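Local coordinates for putative HAD-hydrolase YfnB (Bacillus subtilis, PDB 3ED5), which probably acts as a hydrolase of the haloacid dehalogenase type, perhaps releasing phosphate as a 5'-nucleotidase, at residues L55-A58 and F59-K63; R66-V69 and V70-F74; F164-V167 and F168-P172. One frame throughout, in Å; residues are numbered along the deposited sequence.

All three contacts illustrate how side chains three to five residues apart shape a helix, at three points along one chain. Contact 1 comes first, at the C-terminal end of helix 42-60. Contact 2 follows in the first turns of helix 66-80. Their centres are about 11 Å apart and they touch, the two helices packing together. Both helices belong to the helical insertion between strands 9-12 and 120-125, consistent with the cap of HAD hydrolases. Contact 3, last in sequence, closes helix 161-169 beside the parallel sheet; its centre lies about 22 Å from that of contact 1 and about 28 Å from that of contact 2. The series thus probably samples both the cap and the core domain.

Contact 1: residues L55-A58 and F59-K63; sequences LWRA and FEEGK
The guanidinium of Arg57 carries Glu61 OE2 over one face and Glu60 OE1 near its edge. At the edge, Arg57 NH1 donates to Glu60 OE1 over 3.0 Å, meeting the oxygen on its anti side; Thr187 OG1 is hydrogen-bonded to that same oxygen. Over the face, Arg57 NH2 and Glu61 OE2 are also 3.0 Å apart, but no N-H points at the oxygen and the attraction is purely electrostatic. Bends at chi2 (-70°) and chi3 (-64°) carry the guanidinium forward along the helix, between two extended glutamates. A leucine here would probably leave both carboxylates without their shared positive partner, and Glu60 more dependent on Thr187.

Trp56 and Phe59 leave the helix in the same direction as neighbours, their rings meeting obliquely with planes 83° apart and Trp56 CE3 3.8 Å from Phe59 CD2. Both also pack on Val69 of helix 66-80.

Beyond this turn Gly62 takes a positive phi. Lys63 N reaches back to Ala58 O at 2.8 Å and Gly62 N to Phe59 O at 3.0 Å, the Schellman motif that ends helix 42-60.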
# COMPACT_ATOMS: atom_id res chain seq x y z
N LEU A 55 10.35 7.44 7.71
CA LEU A 55 9.63 8.65 7.33
C LEU A 55 8.15 8.30 7.09
O LEU A 55 7.27 9.00 7.59
CB LEU A 55 10.25 9.31 6.09
CG LEU A 55 11.71 9.78 6.23
CD1 LEU A 55 12.24 10.18 4.85
CD2 LEU A 55 11.81 10.95 7.20
N TRP A 56 7.88 7.20 6.38
CA TRP A 56 6.45 6.81 6.18
C TRP A 56 5.80 6.51 7.52
O TRP A 56 4.63 6.86 7.73
CB TRP A 56 6.26 5.63 5.20
CG TRP A 56 6.39 6.05 3.79
CD1 TRP A 56 7.60 6.17 3.07
CD2 TRP A 56 5.36 6.48 2.90
NE1 TRP A 56 7.33 6.62 1.79
CE2 TRP A 56 5.97 6.81 1.66
CE3 TRP A 56 3.93 6.54 3.00
CZ2 TRP A 56 5.24 7.25 0.55
CZ3 TRP A 56 3.21 7.00 1.87
CH2 TRP A 56 3.86 7.35 0.66
N ARG A 57 6.52 5.87 8.44
CA ARG A 57 5.94 5.64 9.76
C ARG A 57 5.59 6.96 10.45
O ARG A 57 4.52 7.08 11.06
CB ARG A 57 6.84 4.80 10.69
CG ARG A 57 6.84 3.32 10.30
CD ARG A 57 5.47 2.64 10.61
NE ARG A 57 5.25 2.66 12.05
CZ ARG A 57 4.21 3.19 12.68
NH1 ARG A 57 3.21 3.76 12.00
NH2 ARG A 57 4.16 3.14 14.00
N ALA A 58 6.49 7.94 10.36
CA ALA A 58 6.24 9.27 10.98
C ALA A 58 4.97 9.88 10.37
O ALA A 58 4.10 10.41 11.11
CB ALA A 58 7.45 10.20 10.84
N PHE A 59 4.81 9.74 9.06
CA PHE A 59 3.56 10.19 8.40
C PHE A 59 2.31 9.44 8.90
O PHE A 59 1.30 10.07 9.23
CB PHE A 59 3.73 10.11 6.89
CG PHE A 59 2.44 10.00 6.10
CD1 PHE A 59 1.55 11.08 6.00
CD2 PHE A 59 2.17 8.83 5.41
CE1 PHE A 59 0.39 10.96 5.22
CE2 PHE A 59 1.01 8.70 4.62
CZ PHE A 59 0.12 9.78 4.54
N GLU A 60 2.38 8.11 8.97
CA GLU A 60 1.25 7.32 9.53
C GLU A 60 0.88 7.79 10.93
O GLU A 60 -0.33 7.86 11.28
CB GLU A 60 1.56 5.82 9.56
CG GLU A 60 1.59 5.19 8.17
CD GLU A 60 2.11 3.75 8.17
OE1 GLU A 60 2.32 3.15 9.25
OE2 GLU A 60 2.31 3.23 7.05
N GLU A 61 1.89 8.14 11.72
CA GLU A 61 1.70 8.54 13.11
C GLU A 61 1.23 9.98 13.27
O GLU A 61 0.98 10.43 14.40
CB GLU A 61 3.02 8.38 13.89
CG GLU A 61 3.46 6.95 14.10
CD GLU A 61 5.00 6.85 14.32
OE1 GLU A 61 5.67 7.88 14.63
OE2 GLU A 61 5.55 5.74 14.19
N GLY A 62 1.17 10.72 12.16
CA GLY A 62 0.75 12.12 12.21
C GLY A 62 1.84 13.12 12.56
O GLY A 62 1.56 14.26 12.96
N LYS A 63 3.09 12.69 12.38
CA LYS A 63 4.25 13.47 12.81
C LYS A 63 4.96 14.13 11.64
O LYS A 63 5.97 14.85 11.84
CB LYS A 63 5.21 12.55 13.58
CG LYS A 63 4.62 12.11 14.93
CD LYS A 63 5.55 11.13 15.64
CE LYS A 63 5.04 10.81 17.03
NZ LYS A 63 6.17 10.28 17.88

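Contact 2: residues R66-V69 and V70-F74; sequences RDEV and VNTRF. With FMT (formic acid), chain F; FMT (formic acid), chain B.
Thr72 binds the carbonyl oxygen of Glu68 twice, through its hydroxyl and through its own backbone N-H, and the hydroxyl makes the closer bond. Thr72 OG1 donates to Glu68 O over 2.6 Å, whereas the bond from Thr72 N to the same oxygen is weak, with an N-H...O angle of only 124°. A chi1 of 60° sets the hydroxyl between the backbone N and the carbonyl carbon, from where it can turn back to the carbonyl one helical turn earlier.

The helix is slightly irregular here. Thr72 N makes a second weak bond, to Val69 O, and that carbonyl also accepts Arg73 N at 3.2 Å. The neighbouring Asn71 side chain binds a formate (chain F), ND2 donating to its O1 over 3.0 Å; the other oxygen of this formate lies near Glu68 N, which is hydrogen-bonded to Thr65 OG1.

Arg73 also starts in the uncommon chi1 of 58°, with CB and CG lying against Val69 O, and then extends to NE. Its guanidinium has Val70 CG1 over one face, 3.7 Å above the plane. At its edge a single oxygen, O1 of a second formate (chain B), is gripped by two N-H groups: Arg73 NH1 is 2.9 Å and Arg73 NH2 is 3.1 Å from it. Arg73 is also salt-bridged to Glu91 and hydrogen-bonded to Asn52 OD1, while Trp56 and Tyr48 of helix 42-60 pack against it.

Arg95 binds this formate too, and its NH2 lies close to that of Arg73. Both formates probably come from the crystallisation liquor, yet the chemistry suggests that the two arginines, their charge probably balanced in part by Glu91, would make this position receptive to a small anion.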
# COMPACT_ATOMS: atom_id res chain seq x y z
N ARG A 66 2.92 13.75 4.13
CA ARG A 66 3.46 12.88 3.07
C ARG A 66 4.40 13.65 2.13
O ARG A 66 5.40 13.09 1.65
CB ARG A 66 2.35 12.22 2.26
CG ARG A 66 2.85 10.97 1.51
CD ARG A 66 1.75 10.39 0.62
NE ARG A 66 1.32 11.40 -0.34
CZ ARG A 66 0.13 11.39 -0.94
NH1 ARG A 66 -0.74 10.43 -0.65
NH2 ARG A 66 -0.19 12.36 -1.79
N ASP A 67 4.07 14.92 1.85
CA ASP A 67 4.94 15.72 0.97
C ASP A 67 6.35 15.78 1.56
O ASP A 67 7.35 15.67 0.82
CB ASP A 67 4.41 17.15 0.80
CG ASP A 67 3.28 17.27 -0.23
OD1 ASP A 67 2.84 16.26 -0.82
OD2 ASP A 67 2.84 18.42 -0.47
N GLU A 68 6.44 15.97 2.88
CA GLU A 68 7.75 16.06 3.54
C GLU A 68 8.48 14.73 3.44
O GLU A 68 9.68 14.70 3.18
CB GLU A 68 7.66 16.49 5.01
CG GLU A 68 9.04 16.38 5.73
CD GLU A 68 9.08 17.02 7.09
OE1 GLU A 68 8.02 17.48 7.56
OE2 GLU A 68 10.19 17.08 7.69
N VAL A 69 7.75 13.63 3.63
CA VAL A 69 8.32 12.27 3.50
C VAL A 69 8.98 12.13 2.12
O VAL A 69 10.19 11.80 2.02
CB VAL A 69 7.23 11.15 3.66
CG1 VAL A 69 7.79 9.75 3.24
CG2 VAL A 69 6.70 11.12 5.10
N VAL A 70 8.21 12.38 1.06
CA VAL A 70 8.70 12.00 -0.26
C VAL A 70 9.74 12.99 -0.77
O VAL A 70 10.64 12.57 -1.51
CB VAL A 70 7.61 11.78 -1.33
CG1 VAL A 70 6.67 10.61 -0.87
CG2 VAL A 70 6.85 13.08 -1.64
N ASN A 71 9.63 14.25 -0.35
CA ASN A 71 10.56 15.32 -0.79
C ASN A 71 11.83 15.41 0.03
O ASN A 71 12.74 16.20 -0.30
CB ASN A 71 9.86 16.66 -0.93
CG ASN A 71 8.86 16.64 -2.05
OD1 ASN A 71 9.12 16.05 -3.09
ND2 ASN A 71 7.71 17.27 -1.86
N THR A 72 11.90 14.64 1.12
CA THR A 72 13.17 14.63 1.85
C THR A 72 13.94 13.31 1.84
O THR A 72 15.14 13.31 2.15
CB THR A 72 13.04 15.13 3.30
OG1 THR A 72 12.12 14.30 4.01
CG2 THR A 72 12.52 16.58 3.35
N ARG A 73 13.29 12.20 1.51
CA ARG A 73 13.94 10.89 1.65
C ARG A 73 15.23 10.82 0.82
O ARG A 73 16.27 10.33 1.31
CB ARG A 73 12.99 9.73 1.31
CG ARG A 73 12.41 9.81 -0.11
CD ARG A 73 11.20 8.84 -0.22
NE ARG A 73 10.47 8.99 -1.47
CZ ARG A 73 9.43 8.21 -1.80
NH1 ARG A 73 9.08 7.21 -0.97
NH2 ARG A 73 8.80 8.39 -2.94
N PHE A 74 15.20 11.31 -0.42
CA PHE A 74 16.42 11.19 -1.27
C PHE A 74 17.51 12.18 -0.91
O PHE A 74 18.69 11.88 -1.08
CB PHE A 74 16.10 11.28 -2.77
CG PHE A 74 15.24 10.15 -3.22
CD1 PHE A 74 15.76 8.86 -3.28
CD2 PHE A 74 13.90 10.36 -3.54
CE1 PHE A 74 14.90 7.78 -3.67
CE2 PHE A 74 13.07 9.31 -3.92
CZ PHE A 74 13.57 8.03 -3.97
C FMT F . 7.86 19.22 1.50
O1 FMT F . 7.58 19.35 0.31
O2 FMT F . 7.07 19.42 2.42
C FMT B . 5.88 5.89 -2.60
O1 FMT B . 7.09 5.79 -2.60
O2 FMT B . 5.29 6.95 -2.72

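Contact 3: residues F164-V167 and F168-P172; sequences FNYV and FERIP. With FMT (formic acid), chain K.
A cation-pi stack between Tyr166 and Arg170, four residues apart, marks the C-terminal end of helix 161-169, where the chain leaves the helix for a loop. The two flat groups are almost exactly parallel, with planes 3° apart and centres separated by 3.5 Å. Arg170 CZ sits over the ring face, displaced toward the rim, near Tyr166 CE1; NE lies by Tyr166 CZ, and the CD methylene makes a CH-pi contact with the same face. The tyrosine reaches this position with CG anti to its own N, chi1 179°, while the arginine runs extended from CG to NE before the turn at chi4 lays its guanidinium flat on the ring.

A hydrogen bond helps fix the rotation of that guanidinium. Arg170 NH2 donates to Tyr166 O over 2.8 Å, with the oxygen close to the guanidinium plane, so the arginine holds both the backbone and the ring of a single residue. A formate (chain K) meets the same NH2 through a long, weak bond. Arg170 N bonds to Val167 O, only three residues back, at 3.0 Å and from well above the carbonyl plane, so the last turn is tighter than a regular alpha-helical one.

On another side of the helix, Phe168 presents a ring face to Phe164, whose carbonyl oxygen stands 3.2 Å above it and whose CB makes a CH-pi contact 4.2 Å from the ring centroid. A water joins Asn165 O to Glu169 OE2, donating to both.

Phe168 also stacks on Phe174. Val167 CG1 and Ile171 CD1, 3.8 Å apart, lie on the side facing the sheet, where both residues touch Phe149 of edge strand 147-150 and Ile171 reaches Tyr122 of the adjoining strand 120-125.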
# COMPACT_ATOMS: atom_id res chain seq x y z
N PHE A 164 -10.62 6.09 8.22
CA PHE A 164 -11.67 5.08 8.02
C PHE A 164 -13.07 5.66 8.11
O PHE A 164 -13.93 5.25 7.35
CB PHE A 164 -11.45 3.89 8.93
CG PHE A 164 -10.25 3.10 8.53
CD1 PHE A 164 -10.34 2.22 7.44
CD2 PHE A 164 -9.02 3.28 9.16
CE1 PHE A 164 -9.21 1.51 7.00
CE2 PHE A 164 -7.89 2.57 8.72
CZ PHE A 164 -8.00 1.68 7.65
N ASN A 165 -13.26 6.66 8.96
CA ASN A 165 -14.60 7.29 9.04
C ASN A 165 -14.99 7.84 7.68
O ASN A 165 -16.15 7.76 7.25
CB ASN A 165 -14.65 8.47 10.02
CG ASN A 165 -14.52 8.06 11.46
OD1 ASN A 165 -14.67 6.88 11.83
ND2 ASN A 165 -14.24 9.04 12.32
N TYR A 166 -14.01 8.47 7.02
CA TYR A 166 -14.20 9.06 5.72
C TYR A 166 -14.64 8.01 4.68
O TYR A 166 -15.62 8.22 3.92
CB TYR A 166 -12.88 9.75 5.28
CG TYR A 166 -12.94 10.38 3.90
CD1 TYR A 166 -13.08 11.76 3.75
CD2 TYR A 166 -12.81 9.59 2.75
CE1 TYR A 166 -13.14 12.34 2.47
CE2 TYR A 166 -12.88 10.15 1.49
CZ TYR A 166 -13.03 11.51 1.35
OH TYR A 166 -13.09 12.04 0.08
N VAL A 167 -13.94 6.88 4.69
CA VAL A 167 -14.24 5.75 3.80
C VAL A 167 -15.65 5.20 4.10
O VAL A 167 -16.45 5.00 3.18
CB VAL A 167 -13.25 4.62 4.01
CG1 VAL A 167 -13.64 3.34 3.21
CG2 VAL A 167 -11.85 5.11 3.60
N PHE A 168 -15.91 4.97 5.37
CA PHE A 168 -17.22 4.35 5.75
C PHE A 168 -18.42 5.20 5.36
O PHE A 168 -19.47 4.67 4.96
CB PHE A 168 -17.28 4.03 7.25
CG PHE A 168 -16.20 3.08 7.72
CD1 PHE A 168 -15.46 2.32 6.81
CD2 PHE A 168 -15.96 2.94 9.09
CE1 PHE A 168 -14.48 1.42 7.25
CE2 PHE A 168 -14.98 2.04 9.55
CZ PHE A 168 -14.23 1.29 8.63
N GLU A 169 -18.28 6.52 5.47
CA GLU A 169 -19.38 7.43 5.12
C GLU A 169 -19.68 7.36 3.62
O GLU A 169 -20.72 7.76 3.18
CB GLU A 169 -19.02 8.86 5.53
CG GLU A 169 -19.04 9.12 7.03
CD GLU A 169 -20.40 8.83 7.69
OE1 GLU A 169 -21.43 9.38 7.24
OE2 GLU A 169 -20.45 8.04 8.67
N ARG A 170 -18.73 6.85 2.84
CA ARG A 170 -18.84 6.85 1.38
C ARG A 170 -19.09 5.47 0.77
O ARG A 170 -19.07 5.31 -0.46
CB ARG A 170 -17.59 7.53 0.79
CG ARG A 170 -17.63 9.04 1.00
CD ARG A 170 -16.21 9.66 0.94
NE ARG A 170 -16.31 11.10 1.19
CZ ARG A 170 -16.40 11.64 2.39
NH1 ARG A 170 -16.50 12.97 2.52
NH2 ARG A 170 -16.39 10.88 3.49
N ILE A 171 -19.39 4.47 1.60
CA ILE A 171 -19.76 3.13 1.11
C ILE A 171 -21.25 2.95 1.41
O ILE A 171 -21.61 2.98 2.57
CB ILE A 171 -18.95 2.01 1.80
CG1 ILE A 171 -17.43 2.15 1.48
CG2 ILE A 171 -19.45 0.62 1.37
CD1 ILE A 171 -16.56 1.16 2.30
N PRO A 172 -22.08 2.80 0.36
CA PRO A 172 -23.55 2.71 0.54
C PRO A 172 -23.89 1.49 1.40
O PRO A 172 -23.34 0.41 1.15
CB PRO A 172 -24.05 2.52 -0.89
CG PRO A 172 -22.91 2.97 -1.78
CD PRO A 172 -21.70 2.56 -1.04
C FMT K . -15.85 12.94 6.66
O1 FMT K . -16.56 11.92 6.70
O2 FMT K . -16.03 13.90 5.89
O HOH W 1 -18.00 7.45 9.37